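Local coordinates for protein neutral ceramidase (Pseudomonas aeruginosa, PDB 2ZWS) that hydrolyses the N-acyl linkage of ceramides to sphingosine and free fatty acid, and also runs the reverse synthesis, as a secreted zinc-dependent amidase, at residues Arg160-Pro169 with Thr451-Glu461; Thr206-Leu214 with Glu265-Gly273. All coordinates share one frame; numbering follows the deposited sequence. Where two conformers were deposited one is given.

Interaction 1: Arg160-Pro169 with Thr451-Glu461; sequences RSLLSHLKNP and TREEYAAQEYE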
loop_
_atom_site.group_PDB
_atom_site.type_symbol
_atom_site.label_atom_id
_atom_site.label_comp_id
_atom_site.label_asym_id
_atom_site.label_seq_id
_atom_site.Cartn_x
_atom_site.Cartn_y
_atom_site.Cartn_z
ATOM N N ARG A 160 12.359 -14.595 -5.045
ATOM C CA ARG A 160 12.750 -15.104 -3.722
ATOM C C ARG A 160 12.394 -16.572 -3.515
ATOM O O ARG A 160 12.682 -17.163 -2.466
ATOM C CB ARG A 160 12.132 -14.202 -2.627
ATOM C CG ARG A 160 10.662 -14.343 -2.526
ATOM C CD ARG A 160 10.050 -13.382 -1.529
ATOM N NE ARG A 160 8.651 -13.724 -1.310
ATOM C CZ ARG A 160 7.837 -13.048 -0.493
ATOM N NH1 ARG A 160 8.276 -11.971 0.178
ATOM N NH2 ARG A 160 6.589 -13.457 -0.340
ATOM N N SER A 161 11.734 -17.150 -4.508
ATOM C CA SER A 161 11.345 -18.561 -4.462
ATOM C C SER A 161 11.563 -19.190 -5.831
ATOM O O SER A 161 10.626 -19.723 -6.440
ATOM C CB SER A 161 9.884 -18.677 -4.030
ATOM O OG SER A 161 9.812 -18.365 -2.653
ATOM N N LEU A 162 12.811 -19.120 -6.299
ATOM C CA LEU A 162 13.145 -19.524 -7.661
ATOM C C LEU A 162 12.937 -21.025 -7.900
ATOM O O LEU A 162 12.557 -21.434 -8.999
ATOM C CB LEU A 162 14.562 -19.082 -8.028
ATOM C CG LEU A 162 14.884 -19.101 -9.532
ATOM C CD1 LEU A 162 13.808 -18.417 -10.383
ATOM C CD2 LEU A 162 16.233 -18.461 -9.790
ATOM N N LEU A 163 13.129 -21.831 -6.868
ATOM C CA LEU A 163 12.955 -23.277 -7.005
ATOM C C LEU A 163 11.530 -23.612 -7.467
ATOM O O LEU A 163 11.341 -24.467 -8.340
ATOM C CB LEU A 163 13.258 -23.953 -5.670
ATOM C CG LEU A 163 13.086 -25.461 -5.563
ATOM C CD1 LEU A 163 14.074 -25.925 -4.529
ATOM C CD2 LEU A 163 11.670 -25.832 -5.152
ATOM N N SER A 164 10.534 -22.927 -6.886
ATOM C CA SER A 164 9.130 -23.161 -7.222
ATOM C C SER A 164 8.807 -22.608 -8.604
ATOM O O SER A 164 8.074 -23.225 -9.374
ATOM C CB SER A 164 8.211 -22.494 -6.185
ATOM O OG SER A 164 8.339 -23.093 -4.915
ATOM N N HIS A 165 9.372 -21.447 -8.921
ATOM C CA HIS A 165 9.118 -20.799 -10.210
ATOM C C HIS A 165 9.554 -21.717 -11.366
ATOM O O HIS A 165 8.884 -21.818 -12.391
ATOM C CB HIS A 165 9.858 -19.470 -10.298
ATOM C CG HIS A 165 9.760 -18.790 -11.633
ATOM N ND1 HIS A 165 8.649 -18.073 -12.031
ATOM C CD2 HIS A 165 10.639 -18.728 -12.662
ATOM C CE1 HIS A 165 8.864 -17.578 -13.241
ATOM N NE2 HIS A 165 10.058 -17.979 -13.655
ATOM N N LEU A 166 10.689 -22.373 -11.162
ATOM C CA LEU A 166 11.268 -23.266 -12.162
ATOM C C LEU A 166 10.481 -24.548 -12.350
ATOM O O LEU A 166 10.785 -25.316 -13.278
ATOM C CB LEU A 166 12.725 -23.568 -11.809
ATOM C CG LEU A 166 13.650 -22.349 -11.812
ATOM C CD1 LEU A 166 15.033 -22.720 -11.250
ATOM C CD2 LEU A 166 13.777 -21.735 -13.187
ATOM N N LYS A 167 9.499 -24.811 -11.486
ATOM C CA LYS A 167 8.644 -25.986 -11.670
ATOM C C LYS A 167 7.584 -25.757 -12.746
ATOM O O LYS A 167 6.924 -26.701 -13.172
ATOM C CB LYS A 167 7.962 -26.420 -10.368
ATOM C CG LYS A 167 8.879 -26.764 -9.187
ATOM C CD LYS A 167 9.803 -27.931 -9.488
ATOM C CE LYS A 167 10.389 -28.487 -8.198
ATOM N NZ LYS A 167 11.605 -29.313 -8.449
ATOM N N ASN A 168 7.380 -24.502 -13.168
ATOM C CA ASN A 168 6.418 -24.208 -14.232
ATOM C C ASN A 168 6.975 -24.612 -15.593
ATOM O O ASN A 168 8.139 -24.350 -15.878
ATOM C CB ASN A 168 6.069 -22.721 -14.251
ATOM C CG ASN A 168 5.361 -22.273 -12.977
ATOM O OD1 ASN A 168 4.263 -22.737 -12.660
ATOM N ND2 ASN A 168 6.008 -21.381 -12.236
ATOM N N PRO A 169 6.143 -25.253 -16.436
ATOM C CA PRO A 169 6.612 -25.673 -17.767
ATOM C C PRO A 169 6.626 -24.547 -18.798
ATOM O O PRO A 169 7.100 -24.742 -19.919
ATOM C CB PRO A 169 5.569 -26.713 -18.182
ATOM C CG PRO A 169 4.330 -26.294 -17.499
ATOM C CD PRO A 169 4.748 -25.655 -16.188
ATOM N N THR A 451 0.913 -20.975 -8.822
ATOM C CA THR A 451 0.367 -21.882 -9.833
ATOM C C THR A 451 0.262 -23.282 -9.212
ATOM O O THR A 451 0.868 -23.547 -8.184
ATOM C CB THR A 451 1.273 -21.981 -11.057
ATOM O OG1 THR A 451 2.552 -22.445 -10.623
ATOM C CG2 THR A 451 1.439 -20.616 -11.759
ATOM N N ARG A 452 -0.452 -24.186 -9.880
ATOM C CA ARG A 452 -0.523 -25.592 -9.426
ATOM C C ARG A 452 0.872 -26.201 -9.174
ATOM O O ARG A 452 1.112 -26.863 -8.142
ATOM C CB ARG A 452 -1.311 -26.447 -10.443
ATOM C CG ARG A 452 -1.395 -27.945 -10.101
ATOM C CD ARG A 452 -2.243 -28.169 -8.877
ATOM N NE ARG A 452 -2.208 -29.519 -8.298
ATOM C CZ ARG A 452 -1.390 -29.897 -7.320
ATOM N NH1 ARG A 452 -1.466 -31.129 -6.834
ATOM N NH2 ARG A 452 -0.490 -29.053 -6.823
ATOM N N GLU A 453 1.785 -25.924 -10.092
ATOM C CA GLU A 453 3.155 -26.479 -10.017
ATOM C C GLU A 453 3.941 -25.859 -8.862
ATOM O O GLU A 453 4.567 -26.563 -8.064
ATOM C CB GLU A 453 3.886 -26.290 -11.347
ATOM C CG GLU A 453 3.189 -26.968 -12.543
ATOM C CD GLU A 453 2.167 -26.099 -13.303
ATOM O OE1 GLU A 453 1.621 -25.090 -12.766
ATOM O OE2 GLU A 453 1.894 -26.441 -14.486
ATOM N N GLU A 454 3.868 -24.534 -8.728
ATOM C CA GLU A 454 4.492 -23.877 -7.586
ATOM C C GLU A 454 3.919 -24.378 -6.267
ATOM O O GLU A 454 4.657 -24.572 -5.296
ATOM C CB GLU A 454 4.287 -22.362 -7.658
ATOM C CG GLU A 454 5.115 -21.680 -8.721
ATOM C CD GLU A 454 4.546 -20.352 -9.152
ATOM O OE1 GLU A 454 3.550 -19.894 -8.550
ATOM O OE2 GLU A 454 5.091 -19.766 -10.105
ATOM N N TYR A 455 2.593 -24.522 -6.214
ATOM C CA TYR A 455 1.922 -24.953 -4.995
ATOM C C TYR A 455 2.520 -26.250 -4.495
ATOM O O TYR A 455 2.743 -26.396 -3.287
ATOM C CB TYR A 455 0.431 -25.139 -5.247
ATOM C CG TYR A 455 -0.362 -25.518 -4.028
ATOM C CD1 TYR A 455 -1.009 -24.534 -3.262
ATOM C CD2 TYR A 455 -0.509 -26.868 -3.653
ATOM C CE1 TYR A 455 -1.757 -24.868 -2.147
ATOM C CE2 TYR A 455 -1.259 -27.224 -2.528
ATOM C CZ TYR A 455 -1.892 -26.200 -1.783
ATOM O OH TYR A 455 -2.638 -26.522 -0.681
ATOM N N ALA A 456 2.797 -27.175 -5.427
ATOM C CA ALA A 456 3.300 -28.511 -5.049
ATOM C C ALA A 456 4.626 -28.444 -4.298
ATOM O O ALA A 456 4.894 -29.286 -3.433
ATOM C CB ALA A 456 3.422 -29.424 -6.267
ATOM N N ALA A 457 5.440 -27.441 -4.612
ATOM C CA ALA A 457 6.736 -27.265 -3.959
ATOM C C ALA A 457 6.616 -26.799 -2.511
ATOM O O ALA A 457 7.505 -27.043 -1.706
ATOM C CB ALA A 457 7.614 -26.327 -4.764
ATOM N N GLN A 458 5.525 -26.098 -2.199
ATOM C CA GLN A 458 5.253 -25.610 -0.832
ATOM C C GLN A 458 6.378 -24.792 -0.213
ATOM O O GLN A 458 6.713 -24.962 0.957
ATOM C CB GLN A 458 4.787 -26.743 0.113
ATOM C CG GLN A 458 3.385 -27.243 -0.168
ATOM C CD GLN A 458 2.311 -26.232 0.201
ATOM O OE1 GLN A 458 2.161 -25.876 1.364
ATOM N NE2 GLN A 458 1.543 -25.803 -0.783
ATOM N N GLU A 459 6.950 -23.889 -1.003
ATOM C CA GLU A 459 7.772 -22.822 -0.436
ATOM C C GLU A 459 6.779 -21.822 0.181
ATOM O O GLU A 459 5.584 -22.091 0.182
ATOM C CB GLU A 459 8.651 -22.188 -1.511
ATOM C CG GLU A 459 9.761 -23.134 -2.000
ATOM C CD GLU A 459 10.790 -22.407 -2.828
ATOM O OE1 GLU A 459 10.477 -22.029 -3.987
ATOM O OE2 GLU A 459 11.920 -22.191 -2.321
ATOM N N TYR A 460 7.257 -20.690 0.688
ATOM C CA TYR A 460 6.431 -19.814 1.520
ATOM C C TYR A 460 5.094 -19.439 0.860
ATOM O O TYR A 460 4.034 -19.555 1.473
ATOM C CB TYR A 460 7.238 -18.580 1.907
ATOM C CG TYR A 460 6.421 -17.554 2.657
ATOM C CD1 TYR A 460 6.066 -17.756 3.995
ATOM C CD2 TYR A 460 5.998 -16.387 2.016
ATOM C CE1 TYR A 460 5.284 -16.809 4.684
ATOM C CE2 TYR A 460 5.246 -15.429 2.698
ATOM C CZ TYR A 460 4.883 -15.654 4.015
ATOM O OH TYR A 460 4.127 -14.701 4.687
ATOM N N GLU A 461 5.150 -19.033 -0.403
ATOM C CA GLU A 461 3.956 -18.627 -1.139
ATOM C C GLU A 461 2.943 -19.750 -1.318
ATOM O O GLU A 461 1.720 -19.526 -1.270
ATOM C CB GLU A 461 4.337 -18.029 -2.488
ATOM C CG GLU A 461 5.243 -16.783 -2.389
ATOM C CD GLU A 461 6.713 -17.111 -2.151
ATOM O OE1 GLU A 461 7.140 -18.285 -2.316
ATOM O OE2 GLU A 461 7.458 -16.196 -1.769
HETATM O O HOH W 1 12.850 -20.093 -0.838
HETATM O O HOH W 2 13.888 -21.213 -3.928
HETATM O O HOH W 3 5.757 -22.797 -3.473
HETATM O O HOH W 4 6.182 -17.521 -10.695
#
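Glu461 bends at its second torsion (chi2 80°) and Arg160 runs extended from CG to NE, which brings carboxylate and guanidinium together in a salt bridge. The contact joins the short helices 162-165 and 452-457, the latter opened by a capping box in which Thr451 OG1 accepts from Glu454 N and Glu454 OE1 from Thr451 N. Arg160 NE meets Glu461 OE2 at 2.8 Å, nearly along the C-O axis, and NH2 adds a weak second bond; that nitrogen also binds the hydroxyl of the zinc ligand Tyr448. The other oxygen, Glu461 OE1, takes the Ser161 hydroxyl on its syn side, tilted out of the carboxylate plane, OG to OE1 2.7 Å, so one carboxylate grips two successive residues. Glu459 instead concentrates its grip on one oxygen: OE1 receives Ser164 OG at 2.6 Å on the anti lone pair and Ser164 N from above the carboxylate plane. Buried Glu454 also accepts from Thr413. Its OE2 takes Asn168 ND2 at 2.8 Å, and a water links the same oxygen to His165 ND1, while His165 NE2 bonds to Tyr174 O. Across the same amide, Thr451 OG1 donates in the carbonyl plane to a lone pair of Asn168 OD1, 2.7 Å away.

Interaction 2: Thr206-Leu214 with Glu265-Gly273; sequences TSMTNANHL and EFDNTREIG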
loop_
_atom_site.group_PDB
_atom_site.type_symbol
_atom_site.label_atom_id
_atom_site.label_comp_id
_atom_site.label_asym_id
_atom_site.label_seq_id
_atom_site.Cartn_x
_atom_site.Cartn_y
_atom_site.Cartn_z
ATOM N N THR A 206 9.622 -3.908 0.628
ATOM C CA THR A 206 10.166 -4.440 1.883
ATOM C C THR A 206 11.606 -3.978 2.062
ATOM O O THR A 206 12.390 -4.615 2.758
ATOM C CB THR A 206 10.165 -5.986 1.866
ATOM O OG1 THR A 206 10.777 -6.441 0.646
ATOM C CG2 THR A 206 8.754 -6.553 1.946
ATOM N N SER A 207 11.983 -2.883 1.401
ATOM C CA SER A 207 13.335 -2.356 1.601
ATOM C C SER A 207 13.590 -1.938 3.051
ATOM O O SER A 207 14.709 -2.058 3.535
ATOM C CB SER A 207 13.596 -1.182 0.657
ATOM O OG SER A 207 13.553 -1.626 -0.692
ATOM N N MET A 208 12.564 -1.387 3.721
ATOM C CA MET A 208 12.644 -1.115 5.157
ATOM C C MET A 208 12.276 -2.423 5.850
ATOM O O MET A 208 11.194 -2.992 5.611
ATOM C CB MET A 208 11.658 -0.025 5.558
ATOM C CG MET A 208 11.893 1.357 4.916
ATOM S SD MET A 208 13.528 2.064 5.219
ATOM C CE MET A 208 13.544 2.177 7.022
ATOM N N THR A 209 13.192 -2.921 6.679
ATOM C CA THR A 209 13.101 -4.264 7.232
ATOM C C THR A 209 12.277 -4.310 8.512
ATOM O O THR A 209 11.807 -3.272 9.016
ATOM C CB THR A 209 14.500 -4.860 7.543
ATOM O OG1 THR A 209 15.033 -4.173 8.683
ATOM C CG2 THR A 209 15.448 -4.737 6.324
ATOM N N ASN A 210 12.120 -5.520 9.054
ATOM C CA ASN A 210 11.402 -5.706 10.320
ATOM C C ASN A 210 12.106 -5.112 11.540
ATOM O O ASN A 210 11.529 -5.119 12.628
ATOM C CB ASN A 210 10.965 -7.184 10.557
ATOM C CG ASN A 210 12.127 -8.140 10.803
ATOM O OD1 ASN A 210 11.911 -9.367 10.890
ATOM N ND2 ASN A 210 13.337 -7.620 10.908
ATOM N N ALA A 211 13.315 -4.588 11.341
ATOM C CA ALA A 211 14.045 -3.861 12.389
ATOM C C ALA A 211 13.664 -2.381 12.480
ATOM O O ALA A 211 14.018 -1.699 13.457
ATOM C CB ALA A 211 15.539 -3.974 12.158
ATOM N N ASN A 212 12.948 -1.904 11.475
ATOM C CA ASN A 212 12.611 -0.497 11.404
ATOM C C ASN A 212 11.287 -0.224 12.110
ATOM O O ASN A 212 10.342 -1.012 12.000
ATOM C CB ASN A 212 12.497 -0.068 9.944
ATOM C CG ASN A 212 11.742 1.242 9.798
ATOM O OD1 ASN A 212 12.214 2.298 10.198
ATOM N ND2 ASN A 212 10.543 1.161 9.233
ATOM N N HIS A 213 11.211 0.917 12.793
ATOM C CA HIS A 213 9.994 1.262 13.518
ATOM C C HIS A 213 9.355 2.546 13.022
ATOM O O HIS A 213 8.298 2.947 13.526
ATOM C CB HIS A 213 10.300 1.341 15.010
ATOM C CG HIS A 213 10.669 0.020 15.619
ATOM N ND1 HIS A 213 11.973 -0.409 15.735
ATOM C CD2 HIS A 213 9.906 -0.946 16.175
ATOM C CE1 HIS A 213 11.994 -1.601 16.313
ATOM N NE2 HIS A 213 10.754 -1.950 16.589
ATOM N N LEU A 214 9.969 3.188 12.021
ATOM C CA LEU A 214 9.397 4.423 11.486
ATOM C C LEU A 214 8.412 4.127 10.363
ATOM O O LEU A 214 8.680 3.284 9.502
ATOM C CB LEU A 214 10.490 5.320 10.918
ATOM C CG LEU A 214 11.569 5.775 11.910
ATOM C CD1 LEU A 214 12.511 6.749 11.200
ATOM C CD2 LEU A 214 10.990 6.403 13.184
ATOM N N GLU A 265 19.149 0.458 5.258
ATOM C CA GLU A 265 17.825 0.227 4.665
ATOM C C GLU A 265 17.224 1.489 4.019
ATOM O O GLU A 265 16.457 1.388 3.050
ATOM C CB GLU A 265 16.875 -0.403 5.692
ATOM C CG GLU A 265 16.703 0.432 6.944
ATOM C CD GLU A 265 15.976 -0.263 8.089
ATOM O OE1 GLU A 265 16.187 0.177 9.239
ATOM O OE2 GLU A 265 15.183 -1.205 7.861
ATOM N N PHE A 266 17.552 2.658 4.547
ATOM C CA PHE A 266 17.107 3.887 3.910
ATOM C C PHE A 266 17.761 4.055 2.539
ATOM O O PHE A 266 17.084 4.421 1.580
ATOM C CB PHE A 266 17.407 5.105 4.791
ATOM C CG PHE A 266 16.687 5.082 6.117
ATOM C CD1 PHE A 266 17.336 4.628 7.260
ATOM C CD2 PHE A 266 15.374 5.526 6.225
ATOM C CE1 PHE A 266 16.667 4.617 8.500
ATOM C CE2 PHE A 266 14.701 5.523 7.448
ATOM C CZ PHE A 266 15.337 5.060 8.585
ATOM N N ASP A 267 19.071 3.809 2.455
ATOM C CA ASP A 267 19.768 3.855 1.159
ATOM C C ASP A 267 19.127 2.861 0.183
ATOM O O ASP A 267 18.948 3.183 -1.008
ATOM C CB ASP A 267 21.254 3.480 1.303
ATOM C CG ASP A 267 22.087 4.546 1.999
ATOM O OD1 ASP A 267 21.604 5.684 2.201
ATOM O OD2 ASP A 267 23.259 4.251 2.330
ATOM N N ASN A 268 18.821 1.662 0.678
ATOM C CA ASN A 268 18.213 0.595 -0.163
ATOM C C ASN A 268 16.837 1.024 -0.671
ATOM O O ASN A 268 16.504 0.823 -1.834
ATOM C CB ASN A 268 18.070 -0.728 0.589
ATOM C CG ASN A 268 19.406 -1.335 1.019
ATOM O OD1 ASN A 268 19.424 -2.269 1.854
ATOM N ND2 ASN A 268 20.505 -0.874 0.440
ATOM N N THR A 269 16.041 1.611 0.220
ATOM C CA THR A 269 14.699 2.097 -0.124
ATOM C C THR A 269 14.774 3.148 -1.232
ATOM O O THR A 269 14.024 3.091 -2.223
ATOM C CB THR A 269 14.000 2.690 1.136
ATOM O OG1 THR A 269 13.813 1.657 2.108
ATOM C CG2 THR A 269 12.650 3.272 0.780
ATOM N N ARG A 270 15.695 4.088 -1.054
ATOM C CA ARG A 270 15.905 5.157 -2.032
ATOM C C ARG A 270 16.386 4.593 -3.380
ATOM O O ARG A 270 15.895 4.981 -4.424
ATOM C CB ARG A 270 16.912 6.177 -1.477
ATOM C CG ARG A 270 17.019 7.460 -2.297
ATOM C CD ARG A 270 17.897 8.498 -1.597
ATOM N NE ARG A 270 18.093 9.682 -2.434
ATOM C CZ ARG A 270 18.538 10.861 -1.996
ATOM N NH1 ARG A 270 18.671 11.865 -2.847
ATOM N NH2 ARG A 270 18.844 11.047 -0.715
ATOM N N GLU A 271 17.341 3.672 -3.336
ATOM C CA GLU A 271 17.909 3.111 -4.556
ATOM C C GLU A 271 16.894 2.309 -5.361
ATOM O O GLU A 271 16.791 2.498 -6.567
ATOM C CB GLU A 271 19.122 2.252 -4.227
ATOM C CG GLU A 271 19.784 1.574 -5.442
ATOM C CD GLU A 271 20.317 2.538 -6.499
ATOM O OE1 GLU A 271 20.527 3.744 -6.228
ATOM O OE2 GLU A 271 20.555 2.067 -7.637
ATOM N N ILE A 272 16.166 1.414 -4.704
ATOM C CA ILE A 272 15.158 0.589 -5.405
ATOM C C ILE A 272 14.010 1.476 -5.880
ATOM O O ILE A 272 13.468 1.292 -6.977
ATOM C CB ILE A 272 14.686 -0.622 -4.526
ATOM C CG1 ILE A 272 15.879 -1.518 -4.164
ATOM C CG2 ILE A 272 13.536 -1.446 -5.194
ATOM C CD1 ILE A 272 16.672 -2.068 -5.410
ATOM N N GLY A 273 13.635 2.471 -5.073
ATOM C CA GLY A 273 12.674 3.466 -5.547
ATOM C C GLY A 273 13.148 4.206 -6.774
ATOM O O GLY A 273 12.393 4.386 -7.737
HETATM O O HOH W 5 14.774 2.485 11.082
#
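Two donors of Thr209 converge on one oxygen of Glu265 in the conformer given, one of two deposited: the backbone N lies 2.9 Å from OE2, in a nearly straight bond (164°) close to the C-O axis, while OG1 donates to OE2 at 3.1 Å from above the carboxylate plane. In this conformer Glu265 CG sits between its own backbone N and carbonyl carbon (chi1 58°), and the extended chain beyond carries the carboxylate from the first turn of the helix across to the loop. A water donates to both Glu265 OE1 and Asn212 OD1. Thr209 OG1 also accepts from Ala211 N, an ST turn within a type I beta turn from Thr209 to Asn212; an Asx turn follows, Asn212 OD1 accepting from Leu214 N, and leads to strand 214-215. Beside the carboxylate, Met208 is bent at chi2 and chi3. Its CE makes a CH-pi contact over one face of the Phe266 ring, 3.8 Å from the centroid, and its SD a Met-aromatic contact at 4.5 Å. Leu214 CD1 approaches the edge of that ring, while His37, a magnesium ligand, makes an edge-to-face contact with it. Farther along the helix, Thr269 OG1 donates to Glu265 O and packs 3.2 Å from both Met208 SD and Ser207 CB.

Overall arrangement
One contact lies beside the zinc site and the other near the magnesium site. Interaction 2 is nested in sequence within the loop closed by interaction 1; their centres lie 27 Å apart and their nearest atoms about 6 Å, without touching. Interaction 1 borders the catalytic centre: the Arg160 side chain comes within about 4 Å of the zinc ion and about 3 Å of the side chain of Ser250, the probable nucleophile. The 206-214 segment of interaction 2 follows the zinc ligand His204 closely in sequence, yet its other end lies near the magnesium site: the Phe266 side chain is about 3 Å from that of the ligand His37, and that of Leu214 about 8 Å from the ion.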